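Local coordinates for DUF3809 domain-containing protein (PDB 3NQN) that is of unknown function but binds calcium ions and belongs to a family grouped with the Bet v 1-like proteins, at residues Leu41-Gly45 with Glu46-Gly50; Val132-Ala135 with Ala136-Leu140; Ala144-Leu147 with Pro148-Leu151. All coordinates share one frame; numbering follows the deposited sequence. Where two conformers were deposited one is given.

From the N terminus, interaction 1 comes first: Leu41-Gly45 and Glu46-Gly50 close a tight beta hairpin that makes strand 41-43 the outermost strand at its end of the seven-stranded antiparallel sheet. The chain then runs through the remaining strands before entering the long helix 122-153, where interaction 2 (132-140) and interaction 3 (144-151) follow one another. The three lie in series; none encloses or crosses another, and each closes only a local turn. Interactions 1 and 2 sit on opposite sides of the chain's centre, their own centres about 24 Å apart. Interaction 2 joins the helix to strands 47-56 and 104-114, interaction 3 to 104-114 and 5-13.

Interaction 1: Leu41-Gly45 with Glu46-Gly50; sequences LDSDG and EQVWG
Trp49 lays its indole against the neighbouring hairpin strand, one face under Asp42 O and Ser43 CA; the latter makes a CH-pi contact 4.1 Å from the centroid of the Trp49 six-membered ring. Its first torsion (chi1 60°) sets CG between backbone N and carbonyl carbon, which brings the ring to these two atoms. Asp42 runs beside it, pointing the same way, its carboxylate plane 68° from the ring, and one water links Asp42 OD2 to Trp49 NE1. Asp44 crosses the indole at about a right angle, with its CG at the ring's edge. Beneath, Asp42 and Trp49 form an antiparallel hydrogen-bonded pair. On the other face, Leu41 CD1 meets Val48 CG1 at 3.8 Å.

At the turn, Asp44 OD1 takes two backbone donors: Gln47 N at 2.9 Å, nearly straight (170°), and Glu46 N from above the carboxylate plane. Ser43 OG gives to Gln47 O at 2.7 Å and accepts from Gly45 N, an ST turn. Replacing Trp49 by an alanine is likely to leave Ser43 CA without its aromatic cover and Arg67 without its cation-pi partner. With OD1 gripped twice, the Asp44 carboxylate probably stays ionised, and side-chain oxygens largely tie this exposed turn together.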
loop_
_atom_site.group_PDB
_atom_site.type_symbol
_atom_site.label_atom_id
_atom_site.label_comp_id
_atom_site.label_asym_id
_atom_site.label_seq_id
_atom_site.Cartn_x
_atom_site.Cartn_y
_atom_site.Cartn_z
ATOM N N LEU A 41 -10.338 3.378 -6.852
ATOM C CA LEU A 41 -11.248 4.511 -6.827
ATOM C C LEU A 41 -12.537 4.121 -6.117
ATOM O O LEU A 41 -13.100 3.050 -6.373
ATOM C CB LEU A 41 -11.532 4.956 -8.254
ATOM C CG LEU A 41 -11.995 6.378 -8.529
ATOM C CD1 LEU A 41 -11.100 7.429 -7.846
ATOM C CD2 LEU A 41 -12.014 6.582 -10.049
ATOM N N ASP A 42 -12.967 4.948 -5.172
ATOM C CA ASP A 42 -14.228 4.724 -4.495
ATOM C C ASP A 42 -14.779 6.046 -3.945
ATOM O O ASP A 42 -14.054 7.059 -3.888
ATOM C CB ASP A 42 -14.056 3.702 -3.368
ATOM C CG ASP A 42 -15.371 3.047 -2.962
ATOM O OD1 ASP A 42 -16.330 3.048 -3.779
ATOM O OD2 ASP A 42 -15.442 2.522 -1.834
ATOM N N SER A 43 -16.054 6.032 -3.550
ATOM C CA SER A 43 -16.731 7.228 -3.034
ATOM C C SER A 43 -17.962 6.877 -2.229
ATOM O O SER A 43 -18.627 5.880 -2.507
ATOM C CB SER A 43 -17.161 8.133 -4.187
ATOM O OG SER A 43 -17.945 9.220 -3.709
ATOM N N ASP A 44 -18.288 7.734 -1.260
ATOM C CA ASP A 44 -19.502 7.588 -0.452
ATOM C C ASP A 44 -20.508 8.701 -0.795
ATOM O O ASP A 44 -21.486 8.907 -0.073
ATOM C CB ASP A 44 -19.161 7.624 1.052
ATOM C CG ASP A 44 -18.423 8.909 1.468
ATOM O OD1 ASP A 44 -18.270 9.819 0.622
ATOM O OD2 ASP A 44 -17.996 8.998 2.636
ATOM N N GLY A 45 -20.257 9.416 -1.894
ATOM C CA GLY A 45 -21.127 10.523 -2.313
ATOM C C GLY A 45 -20.643 11.864 -1.782
ATOM O O GLY A 45 -20.929 12.908 -2.372
ATOM N N GLU A 46 -19.868 11.825 -0.695
ATOM C CA GLU A 46 -19.328 13.025 -0.062
ATOM C C GLU A 46 -17.876 13.268 -0.461
ATOM O O GLU A 46 -17.473 14.394 -0.706
ATOM C CB GLU A 46 -19.425 12.901 1.457
ATOM C CG GLU A 46 -20.854 13.047 1.987
ATOM C CD GLU A 46 -21.384 14.460 1.809
ATOM O OE1 GLU A 46 -21.031 15.337 2.630
ATOM O OE2 GLU A 46 -22.152 14.693 0.848
ATOM N N GLN A 47 -17.084 12.211 -0.454
ATOM C CA GLN A 47 -15.712 12.300 -0.845
ATOM C C GLN A 47 -15.384 11.206 -1.839
ATOM O O GLN A 47 -16.110 10.219 -1.962
ATOM C CB GLN A 47 -14.803 12.184 0.385
ATOM C CG GLN A 47 -15.106 13.225 1.451
ATOM C CD GLN A 47 -14.204 13.121 2.668
ATOM O OE1 GLN A 47 -13.436 12.167 2.817
ATOM N NE2 GLN A 47 -14.302 14.105 3.550
ATOM N N VAL A 48 -14.312 11.424 -2.576
ATOM C CA VAL A 48 -13.789 10.449 -3.520
ATOM C C VAL A 48 -12.346 10.156 -3.116
ATOM O O VAL A 48 -11.618 11.067 -2.668
ATOM C CB VAL A 48 -13.832 10.990 -4.981
ATOM C CG1 VAL A 48 -13.168 10.006 -5.947
ATOM C CG2 VAL A 48 -15.283 11.278 -5.411
ATOM N N TRP A 49 -11.932 8.904 -3.234
ATOM C CA TRP A 49 -10.563 8.531 -2.874
ATOM C C TRP A 49 -10.016 7.397 -3.731
ATOM O O TRP A 49 -10.765 6.691 -4.421
ATOM C CB TRP A 49 -10.456 8.178 -1.387
ATOM C CG TRP A 49 -11.327 7.029 -0.946
ATOM C CD1 TRP A 49 -10.973 5.707 -0.866
ATOM C CD2 TRP A 49 -12.684 7.108 -0.500
ATOM N NE1 TRP A 49 -12.038 4.957 -0.409
ATOM C CE2 TRP A 49 -13.099 5.792 -0.178
ATOM C CE3 TRP A 49 -13.597 8.160 -0.355
ATOM C CZ2 TRP A 49 -14.380 5.507 0.290
ATOM C CZ3 TRP A 49 -14.873 7.872 0.106
ATOM C CH2 TRP A 49 -15.252 6.556 0.424
ATOM N N GLY A 50 -8.701 7.231 -3.680
ATOM C CA GLY A 50 -8.031 6.228 -4.468
ATOM C C GLY A 50 -6.542 6.387 -4.330
ATOM O O GLY A 50 -6.065 6.941 -3.343
HETATM O O HOH W 1 -13.089 2.202 -0.661
#

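Interaction 2: Val132-Ala135 with Ala136-Leu140; sequences VQAA and AGRTL
Arg138 folds its side chain back over the preceding turn of the helix, so that one face of the guanidinium lies over Ala134 O, 3.8 Å from the group's plane and above its centre. The bend at chi3 (-74°) brings the group round, and its two ends part over different alanines: NH1 comes 4.0 Å from Ala134 CB, while NH2 stands 3.8 Å from Ala135 CA. The flat group is in face-on contact only with Ala134 O, and that oxygen accepts its hydrogen bond from Arg138 N. This belongs to the solvent side of the helix, where Ala134 and Arg138 are both exposed and the fit is loose.

The other side is tighter. Ala135 and Ala136 are buried, Ala135 against strand 47-56, and Ala136 CB sits 3.4 Å from Val132 O. Four successive i to i+4 backbone bonds hold this part of the helix: Ala136 N to Val132 O, Gly137 N to Gln133 O, Arg138 N to Ala134 O and Thr139 N to Ala135 O. The shortest, Ala136 N to Val132 O, measures 2.9 Å at 163°. Thr139 has OG1 beside its own backbone N (chi1 -66°), from where the hydroxyl makes a hydrogen bond to Leu53 O.

That bond ties helix 122-153 directly to the backbone of strand 47-56, where Ala135 packs on Val54 and Val56, and Thr139 on Leu52 and Val54. Leu140 reaches strand 104-114 at Phe111 and Ala113. Further back along the helix, Val132 packs on Leu58 of the second subunit, so the same few turns serve both the fold of one chain and the contact between two.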
loop_
_atom_site.group_PDB
_atom_site.type_symbol
_atom_site.label_atom_id
_atom_site.label_comp_id
_atom_site.label_asym_id
_atom_site.label_seq_id
_atom_site.Cartn_x
_atom_site.Cartn_y
_atom_site.Cartn_z
ATOM N N VAL A 132 13.101 9.296 -7.480
ATOM C CA VAL A 132 11.718 9.455 -6.972
ATOM C C VAL A 132 10.981 10.645 -7.604
ATOM O O VAL A 132 9.807 10.517 -7.951
ATOM C CB VAL A 132 11.642 9.562 -5.426
ATOM C CG1 VAL A 132 10.205 9.936 -4.981
ATOM C CG2 VAL A 132 12.086 8.251 -4.769
ATOM N N GLN A 133 11.646 11.801 -7.733
ATOM C CA GLN A 133 11.014 12.978 -8.337
ATOM C C GLN A 133 10.622 12.721 -9.794
ATOM O O GLN A 133 9.521 13.065 -10.222
ATOM C CB GLN A 133 11.939 14.185 -8.252
ATOM C CG GLN A 133 12.158 14.684 -6.835
ATOM C CD GLN A 133 13.114 15.852 -6.773
ATOM O OE1 GLN A 133 13.670 16.270 -7.786
ATOM N NE2 GLN A 133 13.303 16.392 -5.582
ATOM N N ALA A 134 11.530 12.108 -10.544
ATOM C CA ALA A 134 11.280 11.796 -11.953
ATOM C C ALA A 134 10.106 10.827 -12.106
ATOM O O ALA A 134 9.245 11.004 -12.963
ATOM C CB ALA A 134 12.546 11.207 -12.598
ATOM N N ALA A 135 10.082 9.802 -11.268
ATOM C CA ALA A 135 9.054 8.781 -11.330
ATOM C C ALA A 135 7.689 9.369 -10.986
ATOM O O ALA A 135 6.697 9.086 -11.659
ATOM C CB ALA A 135 9.395 7.637 -10.376
ATOM N N ALA A 136 7.644 10.166 -9.924
ATOM C CA ALA A 136 6.398 10.792 -9.478
ATOM C C ALA A 136 5.882 11.757 -10.538
ATOM O O ALA A 136 4.671 11.867 -10.756
ATOM C CB ALA A 136 6.607 11.522 -8.153
ATOM N N GLY A 137 6.803 12.456 -11.196
ATOM C CA GLY A 137 6.444 13.363 -12.284
ATOM C C GLY A 137 5.807 12.634 -13.443
ATOM O O GLY A 137 4.845 13.118 -14.030
ATOM N N ARG A 138 6.340 11.453 -13.765
ATOM C CA ARG A 138 5.806 10.638 -14.845
ATOM C C ARG A 138 4.432 10.131 -14.517
ATOM O O ARG A 138 3.580 10.039 -15.398
ATOM C CB ARG A 138 6.722 9.441 -15.136
ATOM C CG ARG A 138 7.959 9.790 -15.923
ATOM C CD ARG A 138 8.647 8.523 -16.452
ATOM N NE ARG A 138 9.353 7.792 -15.396
ATOM C CZ ARG A 138 10.616 8.027 -15.031
ATOM N NH1 ARG A 138 11.327 8.983 -15.631
ATOM N NH2 ARG A 138 11.174 7.307 -14.066
ATOM N N THR A 139 4.233 9.744 -13.250
ATOM C CA THR A 139 2.931 9.271 -12.770
ATOM C C THR A 139 1.860 10.355 -12.909
ATOM O O THR A 139 0.751 10.100 -13.398
ATOM C CB THR A 139 3.013 8.846 -11.298
ATOM O OG1 THR A 139 3.856 7.687 -11.189
ATOM C CG2 THR A 139 1.595 8.529 -10.720
ATOM N N LEU A 140 2.189 11.557 -12.473
ATOM C CA LEU A 140 1.250 12.657 -12.533
ATOM C C LEU A 140 0.852 13.001 -13.972
ATOM O O LEU A 140 -0.323 13.207 -14.260
ATOM C CB LEU A 140 1.823 13.891 -11.831
ATOM C CG LEU A 140 2.033 13.809 -10.312
ATOM C CD1 LEU A 140 2.350 15.198 -9.786
ATOM C CD2 LEU A 140 0.818 13.243 -9.585
#

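Interaction 3: Ala144-Leu147 with Pro148-Leu151; sequences AKAL and PEGL
Leu147 O accepts from Leu151 N at 2.8 Å, an almost linear bond (177°) that carries the helix past Pro148. The same carbonyl oxygen is also approached by the leucine side chain that follows it: Leu151 CD1 lies 3.5 Å from Leu147 O. One turn apart, the two leucines cross obliquely, with Leu147 CD2 and Leu151 CD1 3.8 Å apart. Leu151 has an unusual first torsion (chi1 -93°), which swings its end back toward Leu147.

Pro148 interrupts the bonding pattern. Its nitrogen carries no hydrogen, and its CD occupies the space beside the preceding turn, 3.7 Å from Ala144 O; that oxygen takes Leu147 N and, from strand 5-13, Gln8 NE2. The ring also presses on its neighbour, Pro148 CD standing a tight 3.4 Å from Leu147 CB. The helix kinks here, and regular bonding resumes with Gly150 N to Ala146 O at 3.0 Å.

Leu147 packs on Phe109 and Phe111 of strand 104-114, while Leu151 reaches Phe107 there and Phe10 and Leu12 of strand 5-13. On the exposed side, Glu149 runs out extended, with CG anti to its backbone N (chi1 -179°), and makes a salt bridge to Arg36. The chemistry is thus divided: the proline breaks the bonding and the helix kinks there, apolar leucines fill its inner side, and a charge pair fastens the outer one.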
loop_
_atom_site.group_PDB
_atom_site.type_symbol
_atom_site.label_atom_id
_atom_site.label_comp_id
_atom_site.label_asym_id
_atom_site.label_seq_id
_atom_site.Cartn_x
_atom_site.Cartn_y
_atom_site.Cartn_z
ATOM N N ALA A 144 -2.817 12.629 -15.903
ATOM C CA ALA A 144 -3.350 13.901 -16.401
ATOM C C ALA A 144 -3.608 13.822 -17.918
ATOM O O ALA A 144 -4.696 14.155 -18.400
ATOM C CB ALA A 144 -2.379 15.043 -16.081
ATOM N N LYS A 145 -2.620 13.325 -18.642
ATOM C CA LYS A 145 -2.718 13.207 -20.086
ATOM C C LYS A 145 -3.794 12.248 -20.559
ATOM O O LYS A 145 -4.326 12.428 -21.647
ATOM C CB LYS A 145 -1.378 12.818 -20.673
ATOM C CG LYS A 145 -0.343 13.954 -20.641
ATOM C CD LYS A 145 0.974 13.469 -21.211
ATOM C CE LYS A 145 2.058 14.525 -21.092
ATOM N NZ LYS A 145 3.396 13.966 -21.440
ATOM N N ALA A 146 -4.136 11.244 -19.743
ATOM C CA ALA A 146 -5.154 10.264 -20.138
ATOM C C ALA A 146 -6.581 10.674 -19.739
ATOM O O ALA A 146 -7.543 10.040 -20.158
ATOM C CB ALA A 146 -4.809 8.850 -19.554
ATOM N N LEU A 147 -6.720 11.737 -18.955
ATOM C CA LEU A 147 -8.047 12.144 -18.463
ATOM C C LEU A 147 -9.098 12.394 -19.543
ATOM O O LEU A 147 -10.225 11.960 -19.399
ATOM C CB LEU A 147 -7.967 13.358 -17.520
ATOM C CG LEU A 147 -7.781 13.052 -16.054
ATOM C CD1 LEU A 147 -7.690 14.359 -15.244
ATOM C CD2 LEU A 147 -8.922 12.153 -15.527
ATOM N N PRO A 148 -8.745 13.129 -20.612
ATOM C CA PRO A 148 -9.772 13.339 -21.636
ATOM C C PRO A 148 -10.326 12.017 -22.204
ATOM O O PRO A 148 -11.526 11.881 -22.383
ATOM C CB PRO A 148 -9.036 14.144 -22.703
ATOM C CG PRO A 148 -8.003 14.950 -21.891
ATOM C CD PRO A 148 -7.566 14.000 -20.806
ATOM N N GLU A 149 -9.435 11.074 -22.477
ATOM C CA GLU A 149 -9.805 9.753 -22.953
ATOM C C GLU A 149 -10.730 9.069 -21.935
ATOM O O GLU A 149 -11.798 8.555 -22.287
ATOM C CB GLU A 149 -8.529 8.910 -23.152
ATOM C CG GLU A 149 -8.772 7.489 -23.689
ATOM C CD GLU A 149 -7.494 6.678 -23.822
ATOM O OE1 GLU A 149 -6.619 6.752 -22.913
ATOM O OE2 GLU A 149 -7.373 5.940 -24.828
ATOM N N GLY A 150 -10.337 9.126 -20.659
ATOM C CA GLY A 150 -11.101 8.508 -19.576
ATOM C C GLY A 150 -12.475 9.095 -19.377
ATOM O O GLY A 150 -13.443 8.363 -19.238
ATOM N N LEU A 151 -12.572 10.420 -19.322
ATOM C CA LEU A 151 -13.870 11.040 -19.195
ATOM C C LEU A 151 -14.746 10.722 -20.408
ATOM O O LEU A 151 -15.923 10.423 -20.258
ATOM C CB LEU A 151 -13.768 12.559 -18.971
ATOM C CG LEU A 151 -13.773 12.956 -17.486
ATOM C CD1 LEU A 151 -12.438 12.637 -16.827
ATOM C CD2 LEU A 151 -14.087 14.369 -17.334
#